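Local coordinates for alanine racemase, biosynthetic (Pseudomonas aeruginosa PAO1, PDB 6A2F), which belongs to the alanine racemase family, in which a TIM-barrel N-terminal domain carrying covalently bound pyridoxal phosphate is joined to a C-terminal domain rich in strands, at residues F56-L61 against A65-L70; S73-L78 against N119-L124. One frame throughout, in Å; residues are numbered along the deposited sequence.

How the contacts relate
Strand 75-78 ties the two contacts together, since it closes the beta-alpha-beta unit of contact 1 and supplies one side of contact 2. They lie about 11 Å apart between centres, in one TIM barrel but in different layers. Contact 1 is the more buried: it fills the space between strand 55-58 and helix 61-70, outside the barrel wall, with aliphatic and aromatic carbon. Contact 2 faces the barrel interior and is only partly buried, mixing a leucine-tryptophan packing with polar groups held by a shared carboxylate. F56 N also donates a probable hydrogen bond to R75 O, linking the two directly.

Contact 1. Residues F56-L61 against A65-L70; sequences FAVACL and AEVRAL
V67 packs against F56 and V58, and these three side chains show how a TIM barrel seats a helix on its wall: strand 55-58 turns alternate residues outward, and helix 61-70 lays one valine across them. The strand and helix form the first two elements of a beta-alpha-beta unit that strand 75-78 completes. A57, lying between the two outward residues, has its side chain on the other side of the strand.

V67 can be followed from its root. CB points at the strand, and the two methyls divide the work. CG1, set opposite the backbone N (chi1 178°), goes to the aromatic ring, where V67 CG1 lies 3.8 Å from F56 CD2. CG and CB of F56 are only slightly farther from it. The methyl therefore sits at the root of the phenyl group and approaches it obliquely. CG2 takes the other direction and meets V58 CG1 at 4.0 Å, the two valines sliding past each other in opposite senses. One branched residue thus touches both outward side chains at ordinary van der Waals distances.

Further residues complete this layer. V67 and V58 both reach I76 of the next strand, and V46 of helix 42-48 touches F56 as well as V67. At the far end of the connection R68 donates to the backbone oxygens of L94, R95, H71 and A74.

The turn from strand to helix is compact. C60 occupies the N-cap position, and E63 OE1 accepts a hydrogen bond from A59 N just ahead of it. The first helical turn then closes where A65 N donates to L61 O across 2.8 Å, with an N-H...O angle of 148°.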
loop_
_atom_site.group_PDB
_atom_site.type_symbol
_atom_site.label_atom_id
_atom_site.label_comp_id
_atom_site.label_asym_id
_atom_site.label_seq_id
_atom_site.Cartn_x
_atom_site.Cartn_y
_atom_site.Cartn_z
ATOM N N PHE A 56 12.000 -8.572 20.718
ATOM C CA PHE A 56 11.342 -8.148 19.485
ATOM C C PHE A 56 10.589 -9.292 18.829
ATOM O O PHE A 56 11.029 -10.439 18.880
ATOM C CB PHE A 56 12.365 -7.569 18.504
ATOM C CG PHE A 56 13.047 -6.331 19.003
ATOM C CD1 PHE A 56 12.430 -5.091 18.896
ATOM C CD2 PHE A 56 14.307 -6.403 19.583
ATOM C CE1 PHE A 56 13.055 -3.945 19.359
ATOM C CE2 PHE A 56 14.941 -5.260 20.049
ATOM C CZ PHE A 56 14.315 -4.031 19.935
ATOM N N ALA A 57 9.456 -8.971 18.215
ATOM C CA ALA A 57 8.688 -9.950 17.450
ATOM C C ALA A 57 8.502 -9.483 16.003
ATOM O O ALA A 57 8.149 -8.322 15.748
ATOM C CB ALA A 57 7.343 -10.211 18.111
ATOM N N VAL A 58 8.753 -10.396 15.065
ATOM C CA VAL A 58 8.615 -10.126 13.627
ATOM C C VAL A 58 7.821 -11.235 12.924
ATOM O O VAL A 58 7.515 -12.264 13.529
ATOM C CB VAL A 58 9.988 -9.936 12.943
ATOM C CG1 VAL A 58 10.663 -8.650 13.414
ATOM C CG2 VAL A 58 10.884 -11.151 13.169
ATOM N N ALA A 59 7.508 -11.022 11.645
ATOM C CA ALA A 59 6.672 -11.945 10.866
ATOM C C ALA A 59 7.435 -13.000 10.032
ATOM O O ALA A 59 6.846 -14.001 9.597
ATOM C CB ALA A 59 5.729 -11.150 9.973
ATOM N N CYS A 60 8.727 -12.770 9.796
ATOM C CA CYS A 60 9.525 -13.652 8.936
ATOM C C CYS A 60 11.020 -13.504 9.204
ATOM O O CYS A 60 11.444 -12.576 9.901
ATOM C CB CYS A 60 9.226 -13.385 7.453
ATOM S SG CYS A 60 9.674 -11.728 6.884
ATOM N N LEU A 61 11.805 -14.421 8.635
ATOM C CA LEU A 61 13.251 -14.504 8.867
ATOM C C LEU A 61 13.997 -13.274 8.355
ATOM O O LEU A 61 14.954 -12.814 8.989
ATOM C CB LEU A 61 13.813 -15.782 8.226
ATOM C CG LEU A 61 15.280 -16.183 8.428
ATOM C CD1 LEU A 61 15.515 -16.772 9.810
ATOM C CD2 LEU A 61 15.688 -17.190 7.363
ATOM N N ALA A 65 16.431 -11.004 10.548
ATOM C CA ALA A 65 17.833 -10.785 10.182
ATOM C C ALA A 65 18.210 -9.318 10.317
ATOM O O ALA A 65 19.302 -8.996 10.775
ATOM C CB ALA A 65 18.107 -11.282 8.769
ATOM N N GLU A 66 17.290 -8.441 9.912
ATOM C CA GLU A 66 17.449 -7.003 10.071
ATOM C C GLU A 66 17.542 -6.615 11.551
ATOM O O GLU A 66 18.400 -5.814 11.926
ATOM C CB GLU A 66 16.304 -6.258 9.377
ATOM C CG GLU A 66 16.432 -4.743 9.426
ATOM C CD GLU A 66 15.307 -4.011 8.710
ATOM O OE1 GLU A 66 15.506 -2.821 8.386
ATOM O OE2 GLU A 66 14.227 -4.605 8.472
ATOM N N VAL A 67 16.677 -7.195 12.385
ATOM C CA VAL A 67 16.688 -6.918 13.827
ATOM C C VAL A 67 17.982 -7.407 14.492
ATOM O O VAL A 67 18.595 -6.668 15.267
ATOM C CB VAL A 67 15.438 -7.483 14.550
ATOM C CG1 VAL A 67 15.508 -7.212 16.046
ATOM C CG2 VAL A 67 14.164 -6.878 13.976
ATOM N N ARG A 68 18.406 -8.633 14.174
ATOM C CA ARG A 68 19.629 -9.197 14.753
ATOM C C ARG A 68 20.862 -8.387 14.361
ATOM O O ARG A 68 21.787 -8.215 15.165
ATOM C CB ARG A 68 19.809 -10.675 14.371
ATOM C CG ARG A 68 21.056 -11.346 14.948
ATOM C CD ARG A 68 21.089 -11.339 16.471
ATOM N NE ARG A 68 20.192 -12.335 17.056
ATOM C CZ ARG A 68 19.552 -12.191 18.216
ATOM N NH1 ARG A 68 19.689 -11.081 18.929
ATOM N NH2 ARG A 68 18.759 -13.155 18.663
ATOM N N ALA A 69 20.865 -7.884 13.128
ATOM C CA ALA A 69 21.953 -7.035 12.654
ATOM C C ALA A 69 22.117 -5.817 13.555
ATOM O O ALA A 69 23.231 -5.365 13.791
ATOM C CB ALA A 69 21.712 -6.607 11.213
ATOM N N LEU A 70 20.998 -5.303 14.067
ATOM C CA LEU A 70 21.002 -4.096 14.894
ATOM C C LEU A 70 21.207 -4.378 16.380
ATOM O O LEU A 70 21.776 -3.548 17.090
ATOM C CB LEU A 70 19.726 -3.287 14.674
ATOM C CG LEU A 70 19.631 -2.611 13.300
ATOM C CD1 LEU A 70 18.181 -2.317 12.950
ATOM C CD2 LEU A 70 20.469 -1.342 13.228
#

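Contact 2. Residues S73-L78 against N119-L124; sequences SARILL and NVWLKL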
loop_
_atom_site.group_PDB
_atom_site.type_symbol
_atom_site.label_atom_id
_atom_site.label_comp_id
_atom_site.label_asym_id
_atom_site.label_seq_id
_atom_site.Cartn_x
_atom_site.Cartn_y
_atom_site.Cartn_z
ATOM N N SER A 73 22.111 -9.417 20.922
ATOM C CA SER A 73 21.721 -10.332 22.001
ATOM C C SER A 73 20.218 -10.428 22.289
ATOM O O SER A 73 19.785 -11.341 22.993
ATOM C CB SER A 73 22.473 -9.976 23.282
ATOM O OG SER A 73 22.343 -8.597 23.559
ATOM N N ALA A 74 19.428 -9.498 21.758
ATOM C CA ALA A 74 18.006 -9.444 22.090
ATOM C C ALA A 74 17.235 -10.686 21.637
ATOM O O ALA A 74 17.577 -11.321 20.627
ATOM C CB ALA A 74 17.367 -8.194 21.516
ATOM N N ARG A 75 16.203 -11.026 22.404
ATOM C CA ARG A 75 15.260 -12.072 22.030
ATOM C C ARG A 75 14.466 -11.625 20.791
ATOM O O ARG A 75 13.864 -10.551 20.783
ATOM C CB ARG A 75 14.313 -12.373 23.197
ATOM C CG ARG A 75 13.496 -13.644 23.028
ATOM C CD ARG A 75 12.362 -13.735 24.038
ATOM N NE ARG A 75 12.783 -14.204 25.366
ATOM C CZ ARG A 75 12.647 -15.453 25.810
ATOM N NH1 ARG A 75 12.120 -16.393 25.032
ATOM N NH2 ARG A 75 13.044 -15.765 27.036
ATOM N N ILE A 76 14.506 -12.440 19.739
ATOM C CA ILE A 76 13.719 -12.190 18.528
ATOM C C ILE A 76 12.806 -13.387 18.240
ATOM O O ILE A 76 13.272 -14.501 18.007
ATOM C CB ILE A 76 14.600 -11.881 17.288
ATOM C CG1 ILE A 76 15.614 -10.765 17.581
ATOM C CG2 ILE A 76 13.725 -11.502 16.099
ATOM C CD1 ILE A 76 16.723 -10.643 16.556
ATOM N N LEU A 77 11.502 -13.139 18.264
ATOM C CA LEU A 77 10.500 -14.167 18.022
ATOM C C LEU A 77 9.985 -14.125 16.586
ATOM O O LEU A 77 9.547 -13.085 16.115
ATOM C CB LEU A 77 9.332 -13.982 18.993
ATOM C CG LEU A 77 8.071 -14.818 18.773
ATOM C CD1 LEU A 77 8.367 -16.293 18.975
ATOM C CD2 LEU A 77 6.968 -14.349 19.709
ATOM N N LEU A 78 10.060 -15.261 15.898
ATOM C CA LEU A 78 9.379 -15.435 14.619
ATOM C C LEU A 78 7.940 -15.852 14.910
ATOM O O LEU A 78 7.692 -16.978 15.342
ATOM C CB LEU A 78 10.061 -16.514 13.774
ATOM C CG LEU A 78 11.501 -16.356 13.279
ATOM C CD1 LEU A 78 12.002 -17.694 12.742
ATOM C CD2 LEU A 78 11.619 -15.274 12.217
ATOM N N ASN A 119 14.714 -21.444 21.675
ATOM C CA ASN A 119 13.418 -21.303 22.332
ATOM C C ASN A 119 12.320 -21.619 21.324
ATOM O O ASN A 119 12.328 -21.110 20.198
ATOM C CB ASN A 119 13.228 -19.902 22.918
ATOM C CG ASN A 119 14.290 -19.546 23.940
ATOM O OD1 ASN A 119 14.807 -20.403 24.655
ATOM N ND2 ASN A 119 14.615 -18.266 24.012
ATOM N N VAL A 120 11.402 -22.489 21.735
ATOM C CA VAL A 120 10.311 -22.950 20.890
ATOM C C VAL A 120 8.981 -22.542 21.522
ATOM O O VAL A 120 8.722 -22.841 22.692
ATOM C CB VAL A 120 10.362 -24.483 20.687
ATOM C CG1 VAL A 120 9.142 -24.972 19.921
ATOM C CG2 VAL A 120 11.638 -24.893 19.960
ATOM N N TRP A 121 8.160 -21.839 20.745
ATOM C CA TRP A 121 6.815 -21.453 21.157
ATOM C C TRP A 121 5.812 -22.273 20.357
ATOM O O TRP A 121 5.743 -22.162 19.128
ATOM C CB TRP A 121 6.577 -19.961 20.901
ATOM C CG TRP A 121 7.475 -19.035 21.680
ATOM C CD1 TRP A 121 8.808 -18.809 21.467
ATOM C CD2 TRP A 121 7.098 -18.202 22.787
ATOM N NE1 TRP A 121 9.285 -17.894 22.376
ATOM C CE2 TRP A 121 8.258 -17.500 23.194
ATOM C CE3 TRP A 121 5.895 -17.980 23.475
ATOM C CZ2 TRP A 121 8.250 -16.594 24.267
ATOM C CZ3 TRP A 121 5.890 -17.077 24.544
ATOM C CH2 TRP A 121 7.058 -16.393 24.921
ATOM N N LEU A 122 5.055 -23.114 21.055
ATOM C CA LEU A 122 4.012 -23.914 20.432
ATOM C C LEU A 122 2.763 -23.067 20.326
ATOM O O LEU A 122 2.321 -22.476 21.316
ATOM C CB LEU A 122 3.719 -25.177 21.257
ATOM C CG LEU A 122 4.733 -26.320 21.270
ATOM C CD1 LEU A 122 4.332 -27.371 22.293
ATOM C CD2 LEU A 122 4.860 -26.945 19.889
ATOM N N LYS A 123 2.198 -23.002 19.125
ATOM C CA LYS A 123 1.033 -22.163 18.893
ATOM C C LYS A 123 -0.269 -22.930 18.997
ATOM O O LYS A 123 -0.516 -23.875 18.248
ATOM C CB LYS A 123 1.120 -21.437 17.548
ATOM C CG LYS A 123 0.003 -20.416 17.347
ATOM C CD LYS A 123 0.196 -19.580 16.097
ATOM C CE LYS A 123 1.368 -18.624 16.239
ATOM N NZ LYS A 123 1.530 -17.812 15.004
ATOM N N LEU A 124 -1.096 -22.499 19.938
ATOM C CA LEU A 124 -2.451 -22.996 20.074
ATOM C C LEU A 124 -3.392 -22.197 19.184
ATOM O O LEU A 124 -3.380 -20.960 19.196
ATOM C CB LEU A 124 -2.905 -22.883 21.534
ATOM C CG LEU A 124 -4.381 -23.131 21.852
ATOM C CD1 LEU A 124 -4.735 -24.606 21.708
ATOM C CD2 LEU A 124 -4.701 -22.625 23.247
#
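W121 meets L77 over a ring face and R75 at a ring edge, and with these three residues the contact illustrates how the interior of a TIM barrel is filled. Strands 75-78 and 118-123 run in roughly the same direction but are not paired with each other; the axes of residues 75-78 and 119-123 pass 8.8 Å apart, and the chain around D97 lies between them, bonded through its backbone to I76 and L78. Side chains turned inward from both strands bridge the gap.

W121 loses most surface here. L77 CD1 lies over its five-membered ring, 3.9 Å from the ring centroid and 24° off the normal, in a CH-pi contact; the closest pair is L77 CD1 with W121 CD1 at 3.6 Å. CG of L77 extends opposite the backbone N, which carries the end of the leucine toward the indole.

R75 comes to the same indole differently. Its chain is nearly extended through chi2 and bends at chi3 (-80°), which brings NH1 to the edge of the benzene ring, 4.0 Å from W121 CZ2 and near the ring plane. Guanidinium and indole planes stand 81° apart, almost perpendicular.

N119 adds a polar neighbour. Its amide plane is only modestly tilted from that of the guanidinium, and N119 ND2 approaches R75 NH1 to 3.3 Å, although both are donors and no bond joins them. D97 probably accounts for the proximity: its OD1 accepts from N119 ND2, while OD2 takes a salt bridge from R75 NH1 and a hydrogen bond from W121 NE1. Three donors around one carboxylate probably stabilise its negative charge, which in turn would balance the positive charge of R75. E153 OE1 forms a second salt bridge with R75 NH1, and N119 OD1 accepts a hydrogen bond from R152 NH2.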